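Local structure of CdnC (Chryseobacterium gregarium DSM 19109, 7MGV) at residues A[98-103]-A[119-124]. The protein is an ATP-grasp ligase that installs single and bicyclic omega-ester macrocycles in a multicore precursor peptide on the way to a graspetide natural product. Residues are numbered along the deposited sequence; the frame is centred on the assembly and turned at random.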
# COMPACT_ATOMS: atom_id res chain seq x y z
N TYR A 98 9.92 -7.52 -5.24
CA TYR A 98 9.95 -6.72 -6.46
C TYR A 98 9.70 -7.53 -7.72
O TYR A 98 9.53 -6.93 -8.79
CB TYR A 98 11.30 -6.00 -6.59
CG TYR A 98 11.61 -5.08 -5.43
CD1 TYR A 98 12.83 -5.16 -4.77
CD2 TYR A 98 10.69 -4.13 -5.00
CE1 TYR A 98 13.12 -4.32 -3.71
CE2 TYR A 98 10.98 -3.29 -3.94
CZ TYR A 98 12.19 -3.39 -3.30
OH TYR A 98 12.48 -2.55 -2.24
N ASN A 99 9.67 -8.86 -7.63
CA ASN A 99 9.44 -9.70 -8.80
C ASN A 99 8.71 -10.96 -8.34
O ASN A 99 9.33 -11.88 -7.81
CB ASN A 99 10.75 -10.04 -9.50
CG ASN A 99 10.59 -11.12 -10.54
OD1 ASN A 99 11.29 -12.14 -10.52
ND2 ASN A 99 9.65 -10.92 -11.46
N ILE A 100 7.40 -10.99 -8.55
CA ILE A 100 6.59 -12.16 -8.27
C ILE A 100 6.02 -12.66 -9.59
O ILE A 100 6.00 -11.96 -10.60
CB ILE A 100 5.46 -11.86 -7.27
CG1 ILE A 100 4.53 -10.80 -7.84
CG2 ILE A 100 6.04 -11.37 -5.95
CD1 ILE A 100 3.15 -10.87 -7.27
N GLY A 101 5.55 -13.91 -9.57
CA GLY A 101 4.95 -14.49 -10.76
C GLY A 101 5.91 -14.67 -11.92
O GLY A 101 5.54 -14.40 -13.07
N HIS A 102 7.13 -15.12 -11.65
CA HIS A 102 8.08 -15.37 -12.72
C HIS A 102 7.62 -16.55 -13.57
O HIS A 102 7.29 -17.62 -13.04
CB HIS A 102 9.47 -15.64 -12.16
CG HIS A 102 10.54 -15.76 -13.20
ND1 HIS A 102 10.92 -16.97 -13.73
CD2 HIS A 102 11.29 -14.82 -13.82
CE1 HIS A 102 11.87 -16.78 -14.63
NE2 HIS A 102 12.11 -15.48 -14.70
N GLY A 103 7.59 -16.36 -14.89
CA GLY A 103 7.17 -17.38 -15.81
C GLY A 103 5.71 -17.34 -16.20
O GLY A 103 5.32 -17.99 -17.17
N GLU A 119 -4.32 -10.63 -9.40
CA GLU A 119 -4.87 -11.58 -8.44
C GLU A 119 -3.76 -12.29 -7.66
O GLU A 119 -3.88 -12.50 -6.45
CB GLU A 119 -5.77 -12.60 -9.14
CG GLU A 119 -6.37 -13.64 -8.20
CD GLU A 119 -7.53 -13.10 -7.39
OE1 GLU A 119 -7.99 -11.97 -7.67
OE2 GLU A 119 -7.99 -13.81 -6.47
N ILE A 120 -2.68 -12.66 -8.35
CA ILE A 120 -1.55 -13.32 -7.68
C ILE A 120 -0.97 -12.41 -6.61
O ILE A 120 -0.79 -12.81 -5.45
CB ILE A 120 -0.49 -13.73 -8.72
CG1 ILE A 120 -0.97 -14.92 -9.55
CG2 ILE A 120 0.83 -14.04 -8.05
CD1 ILE A 120 -0.22 -15.10 -10.85
N ARG A 121 -0.66 -11.16 -6.99
CA ARG A 121 -0.09 -10.22 -6.04
C ARG A 121 -1.02 -9.96 -4.88
O ARG A 121 -0.58 -9.90 -3.72
CB ARG A 121 0.25 -8.90 -6.75
CG ARG A 121 1.03 -7.93 -5.88
CD ARG A 121 1.35 -6.65 -6.64
NE ARG A 121 0.27 -5.67 -6.55
CZ ARG A 121 0.16 -4.61 -7.34
NH1 ARG A 121 1.07 -4.39 -8.28
NH2 ARG A 121 -0.85 -3.77 -7.19
N ASN A 122 -2.32 -9.82 -5.15
CA ASN A 122 -3.26 -9.54 -4.07
C ASN A 122 -3.38 -10.73 -3.12
O ASN A 122 -3.41 -10.55 -1.91
CB ASN A 122 -4.62 -9.15 -4.63
CG ASN A 122 -5.51 -8.50 -3.59
OD1 ASN A 122 -6.01 -9.15 -2.68
ND2 ASN A 122 -5.70 -7.19 -3.73
N THR A 123 -3.45 -11.95 -3.66
CA THR A 123 -3.53 -13.13 -2.81
C THR A 123 -2.31 -13.24 -1.91
O THR A 123 -2.43 -13.47 -0.70
CB THR A 123 -3.68 -14.38 -3.68
OG1 THR A 123 -4.96 -14.37 -4.32
CG2 THR A 123 -3.55 -15.64 -2.83
N LEU A 124 -1.12 -13.06 -2.48
CA LEU A 124 0.10 -13.23 -1.70
C LEU A 124 0.27 -12.11 -0.67
O LEU A 124 0.58 -12.37 0.50
CB LEU A 124 1.31 -13.30 -2.63
CG LEU A 124 2.65 -13.39 -1.91
CD1 LEU A 124 3.10 -14.83 -1.76
CD2 LEU A 124 3.65 -12.56 -2.67
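Ile100 reaches across from its loop and sets its two branches against separate points on helix 110-130. The longer branch ends over Arg121: CD1 of Ile100 lies 3.5 Å from CA of Arg121. The same methyl is equally near the start of the arginine side chain, with CB of Arg121 also 3.5 Å away. The two side chains cross at about a right angle. With CG anti to the backbone N (chi1 -172°) and a bend at chi3 (86°), the arginine chain carries its guanidinium away from the loop, and the isoleucine meets CB and CG. One residue earlier, CG2 of Ile120 is 4.0 Å from CD1 of Ile100. The shorter branch faces the next helical turn, where CG2 of Ile100 stands 4.2 Å from CD2 of Leu124. Ile120, the first carbons of Arg121 and Leu124 thus receive a single residue of the loop. Val55 also packs on Ile100 and Leu124, and Tyr58 touches Ile120. Further round the helix, the carboxylate of Glu119 is hydrogen-bonded to the backbone N of Gln189 and to OG1 of Thr190, both of the second subunit, so the helix touches both this loop and the second subunit. The arrangement is a loop-on-helix apolar contact within the MvdD-type pre-ATP-grasp domain, joining the loop after strand 91-94 of its parallel sheet to helix 110-130.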